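Local coordinates for protein Adp-heptose LPS heptosyltransferase II (Escherichia coli, PDB 1PSW) that transfers the second heptose from ADP-L-glycero-beta-D-manno-heptose onto heptosyl-Kdo2-lipid A, building the inner core of lipopolysaccharide, at residues A194-Q208 and G322-L336. Sequence-based numbering, arbitrary orientation.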
loop_
_atom_site.group_PDB
_atom_site.type_symbol
_atom_site.label_atom_id
_atom_site.label_comp_id
_atom_site.label_asym_id
_atom_site.label_seq_id
_atom_site.Cartn_x
_atom_site.Cartn_y
_atom_site.Cartn_z
ATOM N N ALA A 194 -6.631 -11.517 -13.234
ATOM C CA ALA A 194 -6.088 -12.807 -12.832
ATOM C C ALA A 194 -5.795 -12.906 -11.344
ATOM O O ALA A 194 -5.812 -13.994 -10.779
ATOM C CB ALA A 194 -4.820 -13.117 -13.632
ATOM N N LYS A 195 -5.518 -11.781 -10.701
ATOM C CA LYS A 195 -5.217 -11.812 -9.279
ATOM C C LYS A 195 -6.420 -11.507 -8.398
ATOM O O LYS A 195 -6.292 -11.415 -7.180
ATOM C CB LYS A 195 -4.072 -10.844 -8.976
ATOM C CG LYS A 195 -2.807 -11.214 -9.723
ATOM C CD LYS A 195 -1.623 -10.368 -9.316
ATOM C CE LYS A 195 -0.381 -10.792 -10.088
ATOM N NZ LYS A 195 0.830 -10.072 -9.614
ATOM N N ARG A 196 -7.595 -11.375 -9.002
ATOM C CA ARG A 196 -8.783 -11.067 -8.224
ATOM C C ARG A 196 -9.621 -12.271 -7.824
ATOM O O ARG A 196 -9.880 -13.166 -8.628
ATOM C CB ARG A 196 -9.688 -10.091 -8.980
ATOM C CG ARG A 196 -9.144 -8.683 -9.089
ATOM C CD ARG A 196 -10.232 -7.722 -9.543
ATOM N NE ARG A 196 -10.128 -7.384 -10.951
ATOM C CZ ARG A 196 -11.087 -6.788 -11.654
ATOM N NH1 ARG A 196 -12.240 -6.461 -11.080
ATOM N NH2 ARG A 196 -10.889 -6.519 -12.940
ATOM N N TRP A 197 -10.028 -12.303 -6.562
ATOM C CA TRP A 197 -10.901 -13.375 -6.110
ATOM C C TRP A 197 -12.195 -12.996 -6.830
ATOM O O TRP A 197 -12.522 -11.813 -6.929
ATOM C CB TRP A 197 -11.087 -13.300 -4.605
ATOM C CG TRP A 197 -11.640 -14.536 -3.996
ATOM C CD1 TRP A 197 -11.307 -15.822 -4.293
ATOM C CD2 TRP A 197 -12.558 -14.598 -2.900
ATOM N NE1 TRP A 197 -11.951 -16.693 -3.433
ATOM C CE2 TRP A 197 -12.715 -15.964 -2.565
ATOM C CE3 TRP A 197 -13.236 -13.628 -2.145
ATOM C CZ2 TRP A 197 -13.553 -16.385 -1.534
ATOM C CZ3 TRP A 197 -14.069 -14.050 -1.109
ATOM C CH2 TRP A 197 -14.206 -15.418 -0.808
ATOM N N PRO A 198 -12.942 -13.981 -7.357
ATOM C CA PRO A 198 -14.198 -13.715 -8.078
ATOM C C PRO A 198 -15.233 -12.844 -7.367
ATOM O O PRO A 198 -15.481 -12.992 -6.167
ATOM C CB PRO A 198 -14.737 -15.113 -8.350
ATOM C CG PRO A 198 -13.487 -15.918 -8.524
ATOM C CD PRO A 198 -12.609 -15.416 -7.394
ATOM N N HIS A 199 -15.843 -11.941 -8.128
ATOM C CA HIS A 199 -16.871 -11.063 -7.594
ATOM C C HIS A 199 -17.977 -11.860 -6.900
ATOM O O HIS A 199 -18.514 -11.427 -5.876
ATOM C CB HIS A 199 -17.492 -10.202 -8.710
ATOM C CG HIS A 199 -18.139 -10.988 -9.810
ATOM N ND1 HIS A 199 -17.425 -11.546 -10.850
ATOM C CD2 HIS A 199 -19.436 -11.319 -10.027
ATOM C CE1 HIS A 199 -18.252 -12.185 -11.659
ATOM N NE2 HIS A 199 -19.478 -12.063 -11.182
ATOM N N TYR A 200 -18.336 -13.021 -7.443
ATOM C CA TYR A 200 -19.394 -13.811 -6.819
ATOM C C TYR A 200 -18.947 -14.469 -5.524
ATOM O O TYR A 200 -19.771 -14.760 -4.657
ATOM C CB TYR A 200 -19.940 -14.855 -7.797
ATOM C CG TYR A 200 -18.889 -15.614 -8.566
ATOM C CD1 TYR A 200 -18.323 -16.778 -8.055
ATOM C CD2 TYR A 200 -18.481 -15.177 -9.822
ATOM C CE1 TYR A 200 -17.379 -17.495 -8.779
ATOM C CE2 TYR A 200 -17.546 -15.874 -10.552
ATOM C CZ TYR A 200 -16.998 -17.032 -10.029
ATOM O OH TYR A 200 -16.077 -17.718 -10.771
ATOM N N HIS A 201 -17.649 -14.727 -5.383
ATOM C CA HIS A 201 -17.170 -15.301 -4.132
ATOM C C HIS A 201 -17.250 -14.211 -3.061
ATOM O O HIS A 201 -17.650 -14.483 -1.927
ATOM C CB HIS A 201 -15.737 -15.822 -4.257
ATOM C CG HIS A 201 -15.644 -17.183 -4.885
ATOM N ND1 HIS A 201 -16.741 -17.994 -5.064
ATOM C CD2 HIS A 201 -14.582 -17.865 -5.375
ATOM C CE1 HIS A 201 -16.361 -19.124 -5.643
ATOM N NE2 HIS A 201 -15.061 -19.070 -5.841
ATOM N N TYR A 202 -16.884 -12.977 -3.408
ATOM C CA TYR A 202 -16.976 -11.889 -2.435
ATOM C C TYR A 202 -18.438 -11.700 -2.023
ATOM O O TYR A 202 -18.725 -11.417 -0.861
ATOM C CB TYR A 202 -16.423 -10.568 -3.009
ATOM C CG TYR A 202 -14.924 -10.377 -2.814
ATOM C CD1 TYR A 202 -14.383 -10.186 -1.530
ATOM C CD2 TYR A 202 -14.045 -10.401 -3.901
ATOM C CE1 TYR A 202 -13.000 -10.025 -1.337
ATOM C CE2 TYR A 202 -12.662 -10.243 -3.718
ATOM C CZ TYR A 202 -12.150 -10.057 -2.442
ATOM O OH TYR A 202 -10.789 -9.914 -2.258
ATOM N N ALA A 203 -19.363 -11.868 -2.968
ATOM C CA ALA A 203 -20.784 -11.706 -2.667
ATOM C C ALA A 203 -21.267 -12.768 -1.683
ATOM O O ALA A 203 -21.971 -12.461 -0.724
ATOM C CB ALA A 203 -21.604 -11.765 -3.951
ATOM N N GLU A 204 -20.889 -14.019 -1.934
ATOM C CA GLU A 204 -21.270 -15.125 -1.065
ATOM C C GLU A 204 -20.702 -14.893 0.339
ATOM O O GLU A 204 -21.379 -15.121 1.344
ATOM C CB GLU A 204 -20.742 -16.444 -1.642
ATOM C CG GLU A 204 -20.960 -17.678 -0.773
ATOM C CD GLU A 204 -22.413 -17.874 -0.379
ATOM O OE1 GLU A 204 -23.288 -17.829 -1.273
ATOM O OE2 GLU A 204 -22.681 -18.085 0.824
ATOM N N LEU A 205 -19.457 -14.433 0.407
ATOM C CA LEU A 205 -18.826 -14.165 1.700
ATOM C C LEU A 205 -19.565 -13.051 2.434
ATOM O O LEU A 205 -19.711 -13.088 3.656
ATOM C CB LEU A 205 -17.350 -13.772 1.522
ATOM C CG LEU A 205 -16.582 -13.488 2.829
ATOM C CD1 LEU A 205 -16.661 -14.700 3.750
ATOM C CD2 LEU A 205 -15.130 -13.152 2.532
ATOM N N ALA A 206 -20.020 -12.049 1.687
ATOM C CA ALA A 206 -20.743 -10.939 2.297
ATOM C C ALA A 206 -22.064 -11.436 2.898
ATOM O O ALA A 206 -22.446 -11.034 4.002
ATOM C CB ALA A 206 -21.007 -9.846 1.259
ATOM N N LYS A 207 -22.759 -12.313 2.177
ATOM C CA LYS A 207 -24.027 -12.851 2.670
ATOM C C LYS A 207 -23.802 -13.575 3.988
ATOM O O LYS A 207 -24.583 -13.440 4.933
ATOM C CB LYS A 207 -24.631 -13.839 1.666
ATOM C CG LYS A 207 -24.995 -13.226 0.342
ATOM C CD LYS A 207 -25.558 -14.270 -0.604
ATOM C CE LYS A 207 -25.862 -13.647 -1.950
ATOM N NZ LYS A 207 -26.264 -14.648 -2.972
ATOM N N GLN A 208 -22.732 -14.357 4.040
ATOM C CA GLN A 208 -22.392 -15.115 5.238
ATOM C C GLN A 208 -22.054 -14.196 6.414
ATOM O O GLN A 208 -22.448 -14.461 7.551
ATOM C CB GLN A 208 -21.194 -16.020 4.957
ATOM C CG GLN A 208 -21.410 -17.056 3.878
ATOM C CD GLN A 208 -22.246 -18.225 4.346
ATOM O OE1 GLN A 208 -23.472 -18.131 4.453
ATOM N NE2 GLN A 208 -21.582 -19.332 4.657
ATOM N N GLY A 322 -9.349 -12.771 -17.682
ATOM C CA GLY A 322 -10.286 -13.469 -16.825
ATOM C C GLY A 322 -9.697 -13.909 -15.504
ATOM O O GLY A 322 -8.517 -13.698 -15.235
ATOM N N TYR A 323 -10.544 -14.516 -14.679
ATOM C CA TYR A 323 -10.143 -15.021 -13.375
ATOM C C TYR A 323 -9.263 -16.258 -13.543
ATOM O O TYR A 323 -9.322 -16.951 -14.562
ATOM C CB TYR A 323 -11.372 -15.414 -12.560
ATOM C CG TYR A 323 -12.274 -14.262 -12.171
ATOM C CD1 TYR A 323 -11.783 -13.183 -11.432
ATOM C CD2 TYR A 323 -13.630 -14.278 -12.490
ATOM C CE1 TYR A 323 -12.624 -12.149 -11.015
ATOM C CE2 TYR A 323 -14.480 -13.257 -12.078
ATOM C CZ TYR A 323 -13.971 -12.193 -11.338
ATOM O OH TYR A 323 -14.813 -11.188 -10.909
ATOM N N HIS A 324 -8.463 -16.535 -12.520
ATOM C CA HIS A 324 -7.572 -17.682 -12.525
ATOM C C HIS A 324 -8.204 -18.799 -11.707
ATOM O O HIS A 324 -8.820 -18.549 -10.671
ATOM C CB HIS A 324 -6.210 -17.293 -11.936
ATOM C CG HIS A 324 -5.108 -18.241 -12.294
ATOM N ND1 HIS A 324 -4.911 -19.441 -11.643
ATOM C CD2 HIS A 324 -4.171 -18.188 -13.270
ATOM C CE1 HIS A 324 -3.906 -20.085 -12.205
ATOM N NE2 HIS A 324 -3.439 -19.346 -13.198
ATOM N N GLN A 325 -8.047 -20.033 -12.173
ATOM C CA GLN A 325 -8.627 -21.183 -11.484
ATOM C C GLN A 325 -8.194 -21.289 -10.024
ATOM O O GLN A 325 -8.976 -21.697 -9.163
ATOM C CB GLN A 325 -8.256 -22.479 -12.210
ATOM C CG GLN A 325 -9.067 -23.683 -11.763
ATOM C CD GLN A 325 -10.536 -23.523 -12.091
ATOM O OE1 GLN A 325 -10.893 -23.225 -13.232
ATOM N NE2 GLN A 325 -11.396 -23.723 -11.099
ATOM N N SER A 326 -6.948 -20.919 -9.749
ATOM C CA SER A 326 -6.416 -20.998 -8.389
ATOM C C SER A 326 -7.183 -20.134 -7.390
ATOM O O SER A 326 -7.222 -20.449 -6.200
ATOM C CB SER A 326 -4.927 -20.624 -8.374
ATOM O OG SER A 326 -4.711 -19.291 -8.801
ATOM N N LEU A 327 -7.782 -19.046 -7.870
ATOM C CA LEU A 327 -8.560 -18.159 -7.011
ATOM C C LEU A 327 -10.018 -18.609 -6.995
ATOM O O LEU A 327 -10.698 -18.517 -5.972
ATOM C CB LEU A 327 -8.441 -16.709 -7.493
ATOM C CG LEU A 327 -7.237 -15.961 -6.870
ATOM C CD1 LEU A 327 -6.916 -14.697 -7.639
ATOM C CD2 LEU A 327 -7.561 -15.629 -5.416
ATOM N N ILE A 328 -10.499 -19.090 -8.136
ATOM C CA ILE A 328 -11.861 -19.590 -8.218
ATOM C C ILE A 328 -11.981 -20.768 -7.245
ATOM O O ILE A 328 -13.011 -20.940 -6.598
ATOM C CB ILE A 328 -12.193 -20.058 -9.658
ATOM C CG1 ILE A 328 -12.307 -18.838 -10.576
ATOM C CG2 ILE A 328 -13.481 -20.870 -9.668
ATOM C CD1 ILE A 328 -12.372 -19.161 -12.058
ATOM N N ASP A 329 -10.915 -21.558 -7.115
ATOM C CA ASP A 329 -10.935 -22.718 -6.221
ATOM C C ASP A 329 -10.911 -22.393 -4.728
ATOM O O ASP A 329 -11.097 -23.283 -3.898
ATOM C CB ASP A 329 -9.790 -23.677 -6.563
ATOM C CG ASP A 329 -10.019 -24.412 -7.878
ATOM O OD1 ASP A 329 -11.157 -24.358 -8.394
ATOM O OD2 ASP A 329 -9.072 -25.048 -8.389
ATOM N N ILE A 330 -10.670 -21.133 -4.373
ATOM C CA ILE A 330 -10.690 -20.759 -2.963
ATOM C C ILE A 330 -12.146 -20.440 -2.624
ATOM O O ILE A 330 -12.687 -19.433 -3.074
ATOM C CB ILE A 330 -9.804 -19.523 -2.685
ATOM C CG1 ILE A 330 -8.330 -19.893 -2.870
ATOM C CG2 ILE A 330 -10.048 -19.012 -1.260
ATOM C CD1 ILE A 330 -7.357 -18.763 -2.576
ATOM N N THR A 331 -12.774 -21.306 -1.836
ATOM C CA THR A 331 -14.180 -21.140 -1.480
ATOM C C THR A 331 -14.446 -20.101 -0.403
ATOM O O THR A 331 -13.611 -19.858 0.460
ATOM C CB THR A 331 -14.798 -22.471 -1.000
ATOM O OG1 THR A 331 -14.297 -22.782 0.305
ATOM C CG2 THR A 331 -14.437 -23.602 -1.957
ATOM N N PRO A 332 -15.622 -19.461 -0.449
ATOM C CA PRO A 332 -15.991 -18.450 0.544
ATOM C C PRO A 332 -15.978 -19.065 1.944
ATOM O O PRO A 332 -15.701 -18.381 2.926
ATOM C CB PRO A 332 -17.395 -18.046 0.111
ATOM C CG PRO A 332 -17.312 -18.168 -1.378
ATOM C CD PRO A 332 -16.607 -19.489 -1.545
ATOM N N GLN A 333 -16.278 -20.361 2.030
ATOM C CA GLN A 333 -16.291 -21.047 3.321
ATOM C C GLN A 333 -14.885 -21.139 3.910
ATOM O O GLN A 333 -14.703 -20.973 5.111
ATOM C CB GLN A 333 -16.893 -22.448 3.185
ATOM C CG GLN A 333 -17.091 -23.156 4.520
ATOM C CD GLN A 333 -17.930 -22.340 5.497
ATOM O OE1 GLN A 333 -19.066 -21.959 5.202
ATOM N NE2 GLN A 333 -17.369 -22.070 6.671
ATOM N N ARG A 334 -13.889 -21.403 3.069
ATOM C CA ARG A 334 -12.512 -21.489 3.550
ATOM C C ARG A 334 -12.097 -20.128 4.114
ATOM O O ARG A 334 -11.530 -20.039 5.206
ATOM C CB ARG A 334 -11.565 -21.891 2.412
ATOM C CG ARG A 334 -10.091 -21.914 2.793
ATOM C CD ARG A 334 -9.215 -22.127 1.563
ATOM N NE ARG A 334 -9.364 -23.464 0.982
ATOM C CZ ARG A 334 -8.619 -24.515 1.314
ATOM N NH1 ARG A 334 -7.664 -24.391 2.226
ATOM N NH2 ARG A 334 -8.828 -25.689 0.733
ATOM N N VAL A 335 -12.394 -19.071 3.364
ATOM C CA VAL A 335 -12.063 -17.707 3.766
ATOM C C VAL A 335 -12.822 -17.300 5.028
ATOM O O VAL A 335 -12.257 -16.694 5.944
ATOM C CB VAL A 335 -12.377 -16.704 2.620
ATOM C CG1 VAL A 335 -12.074 -15.271 3.063
ATOM C CG2 VAL A 335 -11.539 -17.053 1.393
ATOM N N LEU A 336 -14.103 -17.641 5.079
ATOM C CA LEU A 336 -14.928 -17.308 6.237
ATOM C C LEU A 336 -14.365 -17.921 7.519
ATOM O O LEU A 336 -14.346 -17.281 8.569
ATOM C CB LEU A 336 -16.364 -17.791 6.021
ATOM C CG LEU A 336 -17.329 -17.572 7.185
ATOM C CD1 LEU A 336 -17.476 -16.082 7.474
ATOM C CD2 LEU A 336 -18.677 -18.188 6.841
HETATM O O HOH W 1 -8.461 -14.689 -10.371
#
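Trp-197 drives its indole edge-on into the 322-336 backbone: NE1 donates to Ile-330 O at 2.9 Å, almost in the ring plane. With CG anti to the backbone N (chi1 -164°), the six-membered ring passes Pro-332 and CZ2 lies 3.6 Å from Val-335 CG2. His-201 CB sits over one indole face, and its own imidazole turns its edge to the same backbone, NE2 donating to Ile-328 O at 2.9 Å. Pro-332 CD covers one face of that imidazole, Tyr-200 CE1 the other. Were His-201 an alanine, Ile-328 O would probably lose this donor and a gap would open between Tyr-200 and Pro-332. Farther toward Gly-322, Tyr-323 lays its ring face over Pro-198 CA, 3.9 Å from the centroid, a CH-pi contact. Its OH meets His-199 ND1 at 2.6 Å, nearly straight (169°), at the imidazole edge. Leu-205 packs on Val-335 and Leu-336 where helices 199-208 and 332-336 cross at -52°. Both helices pack on the parallel sheet of the C-terminal Rossmann-like domain of this GT-B enzyme, Leu-205 and Val-335 each touching Val-266. Two ring N-H groups thus satisfy carbonyls where the chain passes from helix 325-328 to 332-336, adding directional bonds to apolar packing.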